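Local coordinates for protein lectin (Lotus tetragonolobus, PDB 2EIG) that binds one calcium and one manganese ion and, as a legume seed lectin, probably recognises L-fucosyl sugars, at residues A[31-34]-A[35-38]; A[99-102]-A[103-107]; A[152-155]-A[156-159]; A[207-210]-A[211-214]. All coordinates share one frame; numbering follows the deposited sequence.

Contact 4 touches each of the other three, which do not touch one another. Contacts 1 and 4 are the closest pair, with centres about 8 Å apart. Contact 2 lies about 13 Å from contact 4, centre to centre, and Gly99 O meets Thr207 OG1 at 2.5 Å. Contact 3 is farther, about 17 Å between centres, but Arg153 NH2 reaches Glu214 OE1 in a 2.6 Å salt bridge. Contact 2 is nearest the metals: the Leu102 side chain is about 5 Å from both manganese and calcium. As in related legume lectins, the loops of contacts 2 and 4 probably border the sugar site. The bound N-acetylglucosamine lies elsewhere, at Asn4, Thr6 and Ser222.

Contact 1 of 4, residues A[31-34]-A[35-38]; sequences PTDP and LVNR
Pro34 O is gripped by two N-H donors. One is local, Asn37 N at 3.2 Å from Pro34 O. This bond is nearly straight at 170°. The other donor is NH1 of Arg213, from the loop before strand 214-226. The local bond closes a four-residue beta turn, with Leu35 and Val36 at its two middle positions. Their backbone angles are close to those of a 3-10 turn.

A second turn leads into the first. Asp33 OD2 accepts a hydrogen bond from Leu35 N at 3.1 Å. A side-chain oxygen bonded to the N-H two residues on makes an Asx turn, here with a proline in the middle. The bond is bent, and Leu35 N meets OD2 from well above the carboxylate plane. Asp33 CG lies trans to the backbone N (chi1 -176°), which carries the carboxylate forward beside Leu35. The same oxygen also rests against the side chain of Leu35, with Asp33 OD2 3.3 Å from both CB and CG. Val36 CB also packs on Asp33 O at 3.4 Å.

The loop joins strand 27-29 to strand 39-50 at the surface. The Pro34 ring is buried against Val73 and Arg215, while Leu35 and Val36 are exposed.

Pro34 has no N-H, and the Asx turn uses that of Leu35. The contact holds mainly by polar bonds to the backbone, and that bent, off-plane N-H probably eases the Asp33 charge only slightly.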
loop_
_atom_site.group_PDB
_atom_site.type_symbol
_atom_site.label_atom_id
_atom_site.label_comp_id
_atom_site.label_asym_id
_atom_site.label_seq_id
_atom_site.Cartn_x
_atom_site.Cartn_y
_atom_site.Cartn_z
ATOM N N PRO A 31 9.183 22.965 -23.594
ATOM C CA PRO A 31 10.232 23.971 -23.844
ATOM C C PRO A 31 9.694 25.373 -24.112
ATOM O O PRO A 31 8.501 25.584 -24.364
ATOM C CB PRO A 31 10.876 23.467 -25.143
ATOM C CG PRO A 31 9.685 22.971 -25.930
ATOM C CD PRO A 31 8.663 22.414 -24.861
ATOM N N THR A 32 10.606 26.332 -24.047
ATOM C CA THR A 32 10.279 27.683 -24.391
ATOM C C THR A 32 9.763 27.773 -25.861
ATOM O O THR A 32 8.792 28.472 -26.139
ATOM C CB THR A 32 11.506 28.550 -24.248
ATOM O OG1 THR A 32 11.133 29.887 -24.577
ATOM C CG2 THR A 32 12.617 28.081 -25.158
ATOM N N ASP A 33 10.400 27.036 -26.766
ATOM C CA ASP A 33 9.975 27.036 -28.148
ATOM C C ASP A 33 9.911 25.611 -28.764
ATOM O O ASP A 33 10.915 25.042 -29.136
ATOM C CB ASP A 33 10.897 27.960 -28.970
ATOM C CG ASP A 33 10.442 28.084 -30.430
ATOM O OD1 ASP A 33 11.239 28.545 -31.280
ATOM O OD2 ASP A 33 9.293 27.688 -30.705
ATOM N N PRO A 34 8.708 25.054 -28.894
ATOM C CA PRO A 34 8.623 23.720 -29.469
ATOM C C PRO A 34 8.942 23.679 -30.991
ATOM O O PRO A 34 9.343 22.626 -31.480
ATOM C CB PRO A 34 7.206 23.273 -29.142
ATOM C CG PRO A 34 6.569 24.344 -28.419
ATOM C CD PRO A 34 7.393 25.592 -28.521
ATOM N N LEU A 35 8.842 24.825 -31.684
ATOM C CA LEU A 35 9.071 24.923 -33.144
ATOM C C LEU A 35 10.453 24.486 -33.554
ATOM O O LEU A 35 10.680 24.050 -34.686
ATOM C CB LEU A 35 8.825 26.355 -33.641
ATOM C CG LEU A 35 7.438 26.898 -33.337
ATOM C CD1 LEU A 35 7.316 28.437 -33.726
ATOM C CD2 LEU A 35 6.328 25.987 -33.958
ATOM N N VAL A 36 11.367 24.622 -32.607
ATOM C CA VAL A 36 12.742 24.247 -32.723
ATOM C C VAL A 36 12.966 22.819 -33.259
ATOM O O VAL A 36 13.882 22.584 -34.033
ATOM C CB VAL A 36 13.409 24.527 -31.353
ATOM C CG1 VAL A 36 14.192 23.359 -30.790
ATOM C CG2 VAL A 36 14.231 25.828 -31.455
ATOM N N ASN A 37 12.083 21.915 -32.864
ATOM C CA ASN A 37 12.228 20.463 -33.060
ATOM C C ASN A 37 12.400 19.716 -31.705
ATOM O O ASN A 37 11.604 19.976 -30.808
ATOM C CB ASN A 37 13.121 20.081 -34.298
ATOM C CG ASN A 37 14.480 19.426 -33.957
ATOM O OD1 ASN A 37 14.750 18.275 -34.364
ATOM N ND2 ASN A 37 15.377 20.198 -33.302
ATOM N N ARG A 38 13.363 18.805 -31.561
ATOM C CA ARG A 38 13.526 18.040 -30.339
ATOM C C ARG A 38 13.983 18.956 -29.228
ATOM O O ARG A 38 14.965 19.714 -29.353
ATOM C CB ARG A 38 14.584 16.947 -30.508
ATOM C CG ARG A 38 14.241 15.941 -31.611
ATOM C CD ARG A 38 15.368 14.994 -31.837
ATOM N NE ARG A 38 14.989 13.994 -32.837
ATOM C CZ ARG A 38 15.814 13.086 -33.356
ATOM N NH1 ARG A 38 17.086 13.041 -32.975
ATOM N NH2 ARG A 38 15.355 12.195 -34.253
#

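Contact 2 of 4, residues A[99-102]-A[103-107]; sequences GGYL and GITDS
A type I' beta turn sits in the long loop between strands 81-88 and 115-120. Tyr101 O accepts two hydrogen bonds across it. Ile104 N is 3.1 Å from Tyr101 O and Thr105 N is 3.2 Å from it. Leu102 and Gly103, at the corner, both have positive phi and left-handed backbone angles. A short 3-10 segment at Gly100 and Tyr101 leads in, held by Leu102 N to Gly99 O.

The Tyr101 ring folds over the outgoing chain. Ser107 CB lies over one ring face, 3.4 Å from the centroid and 16° off the normal, in a CH-pi contact. The Ser107 torsion (chi1 73°) turns OG off the ring toward Asn96 O, to which it makes a weak hydrogen bond, and leaves CB against the face. Thr105 CG2 approaches Tyr101 CD1 obliquely at 3.7 Å.

In legume lectins this loop borders the metal and sugar region. Leu102 packs on Glu118, a manganese ligand, and Tyr101 stacks with Trp126. Ile104 CG1 touches Leu102 CB at 4.0 Å, and the Ile104 side chain also packs on Val83 and Phe85 of strand 81-88. Gln111 of a second subunit packs on Tyr101, so the loop borders a subunit interface.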
loop_
_atom_site.group_PDB
_atom_site.type_symbol
_atom_site.label_atom_id
_atom_site.label_comp_id
_atom_site.label_asym_id
_atom_site.label_seq_id
_atom_site.Cartn_x
_atom_site.Cartn_y
_atom_site.Cartn_z
ATOM N N GLY A 99 13.005 12.591 -26.486
ATOM C CA GLY A 99 11.710 12.042 -26.909
ATOM C C GLY A 99 10.971 11.342 -25.774
ATOM O O GLY A 99 10.738 11.914 -24.676
ATOM N N GLY A 100 10.614 10.095 -26.031
ATOM C CA GLY A 100 9.775 9.331 -25.121
ATOM C C GLY A 100 10.451 8.951 -23.806
ATOM O O GLY A 100 9.756 8.466 -22.892
ATOM N N TYR A 101 11.773 9.131 -23.745
ATOM C CA TYR A 101 12.566 8.921 -22.505
ATOM C C TYR A 101 12.483 10.103 -21.542
ATOM O O TYR A 101 13.014 10.048 -20.439
ATOM C CB TYR A 101 13.999 8.573 -22.819
ATOM C CG TYR A 101 14.088 7.270 -23.556
ATOM C CD1 TYR A 101 13.820 6.053 -22.879
ATOM C CD2 TYR A 101 14.364 7.236 -24.940
ATOM C CE1 TYR A 101 13.830 4.832 -23.551
ATOM C CE2 TYR A 101 14.382 6.004 -25.632
ATOM C CZ TYR A 101 14.123 4.806 -24.923
ATOM O OH TYR A 101 14.139 3.554 -25.542
ATOM N N LEU A 102 11.763 11.157 -21.969
ATOM C CA LEU A 102 11.289 12.236 -21.085
ATOM C C LEU A 102 12.355 13.066 -20.381
ATOM O O LEU A 102 12.036 13.837 -19.485
ATOM C CB LEU A 102 10.175 11.739 -20.111
ATOM C CG LEU A 102 8.874 11.340 -20.838
ATOM C CD1 LEU A 102 7.891 10.581 -19.957
ATOM C CD2 LEU A 102 8.109 12.548 -21.499
ATOM N N GLY A 103 13.597 12.979 -20.838
ATOM C CA GLY A 103 14.709 13.688 -20.236
ATOM C C GLY A 103 15.074 13.107 -18.877
ATOM O O GLY A 103 15.821 13.722 -18.131
ATOM N N ILE A 104 14.537 11.934 -18.552
ATOM C CA ILE A 104 14.798 11.310 -17.225
ATOM C C ILE A 104 15.495 9.947 -17.322
ATOM O O ILE A 104 16.134 9.494 -16.386
ATOM C CB ILE A 104 13.530 11.186 -16.350
ATOM C CG1 ILE A 104 12.424 10.352 -17.047
ATOM C CG2 ILE A 104 13.038 12.618 -15.899
ATOM C CD1 ILE A 104 11.103 10.246 -16.298
ATOM N N THR A 105 15.368 9.304 -18.457
ATOM C CA THR A 105 15.923 7.961 -18.632
ATOM C C THR A 105 16.982 8.024 -19.715
ATOM O O THR A 105 16.688 8.422 -20.824
ATOM C CB THR A 105 14.799 6.967 -19.027
ATOM O OG1 THR A 105 13.966 6.731 -17.878
ATOM C CG2 THR A 105 15.365 5.618 -19.542
ATOM N N ASP A 106 18.197 7.610 -19.376
ATOM C CA ASP A 106 19.199 7.241 -20.340
ATOM C C ASP A 106 18.807 5.858 -20.902
ATOM O O ASP A 106 18.869 4.841 -20.187
ATOM C CB ASP A 106 20.546 7.144 -19.634
ATOM C CG ASP A 106 21.692 6.722 -20.559
ATOM O OD1 ASP A 106 22.838 6.913 -20.143
ATOM O OD2 ASP A 106 21.480 6.216 -21.673
ATOM N N SER A 107 18.428 5.837 -22.177
ATOM C CA SER A 107 17.894 4.659 -22.827
ATOM C C SER A 107 18.920 3.543 -22.984
ATOM O O SER A 107 18.520 2.395 -23.181
ATOM C CB SER A 107 17.281 4.990 -24.206
ATOM O OG SER A 107 18.282 5.269 -25.150
#

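Contact 3 of 4, residues A[152-155]-A[156-159]; sequences NRVS and GSLE
Val154 and Ser157 form the tight end of this contact. They are the first and last residues of a type II beta turn. Ser157 N donates to Val154 O at 3.0 Å. The two side chains also meet. Ser157 CB is 3.5 Å from Val154 CB and equally near Val154 CG1. It also presses on Val154 O, at 3.2 Å. Val154 CG1 stands trans to the backbone N (chi1 175°), which brings that methyl over to Ser157. Gly156 takes the third position with positive phi, as is usual for glycine in a type II turn.

Past the turn the arms part and water fills in. Water 1 bridges Asn152 O at 2.6 Å and Glu159 OE1 at 2.7 Å. Water 2 accepts from Val154 N and lies 2.7 Å from Glu159 OE1. The Glu159 chain bends at chi2 to present OE1 to both waters, and OE1 also accepts from Trp151 NE1. Water 3 lies beside Val154 O and Ser157 O.

The turn lies in the loop that crosses from strand 147-150 of one sheet to strand 159-166 of the other. Ser155 OG is held by Asn72 N. Gly156 and Glu159 bond through the backbone to Val70 and Phe68 of strand 61-72, next to which strand 159-166 begins.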
loop_
_atom_site.group_PDB
_atom_site.type_symbol
_atom_site.label_atom_id
_atom_site.label_comp_id
_atom_site.label_asym_id
_atom_site.label_seq_id
_atom_site.Cartn_x
_atom_site.Cartn_y
_atom_site.Cartn_z
ATOM N N ASN A 152 -7.106 12.133 -20.349
ATOM C CA ASN A 152 -7.794 12.873 -21.393
ATOM C C ASN A 152 -6.998 14.096 -21.721
ATOM O O ASN A 152 -7.266 15.178 -21.212
ATOM C CB ASN A 152 -9.167 13.297 -20.885
ATOM C CG ASN A 152 -10.015 13.957 -21.971
ATOM O OD1 ASN A 152 -9.961 13.558 -23.147
ATOM N ND2 ASN A 152 -10.811 14.974 -21.576
ATOM N N ARG A 153 -6.000 13.972 -22.563
ATOM C CA ARG A 153 -5.153 15.164 -22.727
ATOM C C ARG A 153 -5.966 16.157 -23.574
ATOM O O ARG A 153 -6.484 15.782 -24.622
ATOM C CB ARG A 153 -3.833 14.802 -23.353
ATOM C CG ARG A 153 -3.042 15.954 -23.841
ATOM C CD ARG A 153 -2.004 15.456 -24.829
ATOM N NE ARG A 153 -1.156 16.528 -25.350
ATOM C CZ ARG A 153 -1.502 17.358 -26.336
ATOM N NH1 ARG A 153 -2.699 17.305 -26.891
ATOM N NH2 ARG A 153 -0.656 18.270 -26.759
ATOM N N VAL A 154 -6.099 17.396 -23.081
ATOM C CA VAL A 154 -6.851 18.442 -23.807
ATOM C C VAL A 154 -5.889 19.590 -24.022
ATOM O O VAL A 154 -5.415 20.233 -23.071
ATOM C CB VAL A 154 -8.190 18.911 -23.050
ATOM C CG1 VAL A 154 -8.896 20.093 -23.766
ATOM C CG2 VAL A 154 -9.179 17.724 -22.837
ATOM N N SER A 155 -5.623 19.865 -25.283
ATOM C CA SER A 155 -4.751 20.976 -25.650
ATOM C C SER A 155 -5.151 22.306 -25.033
ATOM O O SER A 155 -6.277 22.778 -25.210
ATOM C CB SER A 155 -4.714 21.127 -27.156
ATOM O OG SER A 155 -3.790 22.119 -27.511
ATOM N N GLY A 156 -4.223 22.918 -24.312
ATOM C CA GLY A 156 -4.479 24.222 -23.696
ATOM C C GLY A 156 -5.290 24.174 -22.439
ATOM O O GLY A 156 -5.532 25.224 -21.810
ATOM N N SER A 157 -5.705 22.982 -22.029
ATOM C CA SER A 157 -6.589 22.851 -20.863
ATOM C C SER A 157 -5.799 22.814 -19.573
ATOM O O SER A 157 -4.800 22.124 -19.480
ATOM C CB SER A 157 -7.423 21.601 -20.933
ATOM O OG SER A 157 -8.362 21.587 -19.862
ATOM N N LEU A 158 -6.265 23.553 -18.572
ATOM C CA LEU A 158 -5.526 23.643 -17.322
ATOM C C LEU A 158 -5.677 22.350 -16.571
ATOM O O LEU A 158 -6.784 21.837 -16.407
ATOM C CB LEU A 158 -6.003 24.808 -16.466
ATOM C CG LEU A 158 -5.340 24.911 -15.092
ATOM C CD1 LEU A 158 -4.034 25.647 -15.292
ATOM C CD2 LEU A 158 -6.317 25.631 -14.088
ATOM N N GLU A 159 -4.543 21.815 -16.152
ATOM C CA GLU A 159 -4.521 20.641 -15.290
ATOM C C GLU A 159 -3.930 21.061 -13.965
ATOM O O GLU A 159 -2.993 21.831 -13.915
ATOM C CB GLU A 159 -3.644 19.582 -15.925
ATOM C CG GLU A 159 -4.115 19.125 -17.330
ATOM C CD GLU A 159 -5.299 18.195 -17.192
ATOM O OE1 GLU A 159 -5.833 17.711 -18.212
ATOM O OE2 GLU A 159 -5.663 17.932 -16.022
HETATM O O HOH W 1 -7.793 15.967 -18.796
HETATM O O HOH W 2 -4.834 18.251 -20.667
HETATM O O HOH W 3 -3.498 20.421 -20.988
#

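Contact 4 of 4, residues A[207-210]-A[211-214]; sequences TTWN and PERE
Trp209 N donates to Glu212 O at 2.8 Å, across a tight turn built on the cis peptide bond between Asn210 and Pro211. The bond is somewhat bent. The turn carries the chain out of strand 199-208 toward strand 214-226.

The Trp209 and Glu212 side chains run side by side and point the same way. Trp209 CG is trans to the backbone N (chi1 -169°), which sets the indole alongside the Glu212 side chain with CD1 facing OE1. The Glu212 chain is kinked at chi2 (90°), so its carboxylate swings back to the indole. OE1 of Glu212 meets CD1 of Trp209 at 3.4 Å, at the ring edge and in the ring plane. The two planes are 49° apart. Arg38 covers the indole in a cation-pi contact.

Arg213 curls back on its own loop. Its kink at chi3 lets NE bond to Pro211 O at 2.9 Å, in the guanidinium plane. NH2 adds a weak bond to the same oxygen, and NH1 is engaged by the 31-38 loop. Trp209 O lies over one face of this group, and Tyr76 makes a cation-pi contact with it.

Deeper in, Thr208 CB packs on Arg213 CB at 3.8 Å. Thr208 CG2 comes within 3.2 Å of Glu214 O, while Thr208 OG1 turns to Thr39 OG1 and Asn37 O.

Glu212 N and Glu214 O are buried without a polar partner. Across the turn a single hydrogen bond is made, Trp209 N to Glu212 O. Arg213 adds bonds to Pro211 O, and its charge probably polarises that carbonyl.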
loop_
_atom_site.group_PDB
_atom_site.type_symbol
_atom_site.label_atom_id
_atom_site.label_comp_id
_atom_site.label_asym_id
_atom_site.label_seq_id
_atom_site.Cartn_x
_atom_site.Cartn_y
_atom_site.Cartn_z
ATOM N N THR A 207 10.112 16.803 -22.730
ATOM C CA THR A 207 10.759 16.632 -24.002
ATOM C C THR A 207 9.710 16.754 -25.098
ATOM O O THR A 207 8.527 16.583 -24.873
ATOM C CB THR A 207 11.386 15.208 -24.194
ATOM O OG1 THR A 207 10.387 14.234 -23.850
ATOM C CG2 THR A 207 12.629 15.037 -23.354
ATOM N N THR A 208 10.198 17.057 -26.288
ATOM C CA THR A 208 9.391 17.079 -27.497
ATOM C C THR A 208 10.308 16.417 -28.529
ATOM O O THR A 208 11.495 16.220 -28.311
ATOM C CB THR A 208 9.043 18.505 -27.935
ATOM O OG1 THR A 208 10.257 19.231 -28.136
ATOM C CG2 THR A 208 8.160 19.237 -26.874
ATOM N N TRP A 209 9.728 16.066 -29.646
ATOM C CA TRP A 209 10.421 15.247 -30.603
ATOM C C TRP A 209 10.416 16.020 -31.946
ATOM O O TRP A 209 10.449 17.263 -31.970
ATOM C CB TRP A 209 9.744 13.865 -30.667
ATOM C CG TRP A 209 10.494 12.832 -31.403
ATOM C CD1 TRP A 209 10.061 12.128 -32.491
ATOM C CD2 TRP A 209 11.828 12.385 -31.140
ATOM N NE1 TRP A 209 11.038 11.290 -32.927
ATOM C CE2 TRP A 209 12.137 11.415 -32.114
ATOM C CE3 TRP A 209 12.785 12.695 -30.157
ATOM C CZ2 TRP A 209 13.365 10.715 -32.129
ATOM C CZ3 TRP A 209 14.034 12.050 -30.207
ATOM C CH2 TRP A 209 14.302 11.059 -31.179
ATOM N N ASN A 210 10.396 15.288 -33.049
ATOM C CA ASN A 210 10.350 15.901 -34.353
ATOM C C ASN A 210 9.932 14.775 -35.273
ATOM O O ASN A 210 10.677 13.809 -35.403
ATOM C CB ASN A 210 11.730 16.461 -34.737
ATOM C CG ASN A 210 11.697 17.310 -36.002
ATOM O OD1 ASN A 210 12.629 18.085 -36.264
ATOM N ND2 ASN A 210 10.625 17.183 -36.786
ATOM N N PRO A 211 8.744 14.887 -35.905
ATOM C CA PRO A 211 7.777 16.031 -35.861
ATOM C C PRO A 211 6.967 16.266 -34.582
ATOM O O PRO A 211 6.412 17.338 -34.425
ATOM C CB PRO A 211 6.777 15.668 -36.957
ATOM C CG PRO A 211 6.827 14.130 -37.017
ATOM C CD PRO A 211 8.285 13.824 -36.822
ATOM N N GLU A 212 6.834 15.258 -33.716
ATOM C CA GLU A 212 5.841 15.281 -32.649
ATOM C C GLU A 212 6.309 16.282 -31.586
ATOM O O GLU A 212 7.465 16.324 -31.251
ATOM C CB GLU A 212 5.697 13.888 -32.008
ATOM C CG GLU A 212 4.948 12.783 -32.788
ATOM C CD GLU A 212 5.837 11.986 -33.660
ATOM O OE1 GLU A 212 6.963 12.424 -33.955
ATOM O OE2 GLU A 212 5.405 10.889 -34.053
ATOM N N ARG A 213 5.403 17.054 -31.024
ATOM C CA ARG A 213 5.813 18.095 -30.080
ATOM C C ARG A 213 4.588 18.726 -29.504
ATOM O O ARG A 213 3.489 18.569 -30.021
ATOM C CB ARG A 213 6.660 19.150 -30.767
ATOM C CG ARG A 213 5.852 19.994 -31.787
ATOM C CD ARG A 213 6.824 20.779 -32.577
ATOM N NE ARG A 213 7.273 19.998 -33.725
ATOM C CZ ARG A 213 8.327 20.323 -34.464
ATOM N NH1 ARG A 213 9.057 21.367 -34.097
ATOM N NH2 ARG A 213 8.662 19.594 -35.538
ATOM N N GLU A 214 4.779 19.418 -28.401
ATOM C CA GLU A 214 3.719 20.172 -27.769
ATOM C C GLU A 214 4.386 21.172 -26.800
ATOM O O GLU A 214 5.566 21.027 -26.472
ATOM C CB GLU A 214 2.753 19.245 -27.013
ATOM C CG GLU A 214 3.455 18.483 -25.930
ATOM C CD GLU A 214 2.618 17.433 -25.239
ATOM O OE1 GLU A 214 1.356 17.449 -25.359
ATOM O OE2 GLU A 214 3.259 16.602 -24.534
#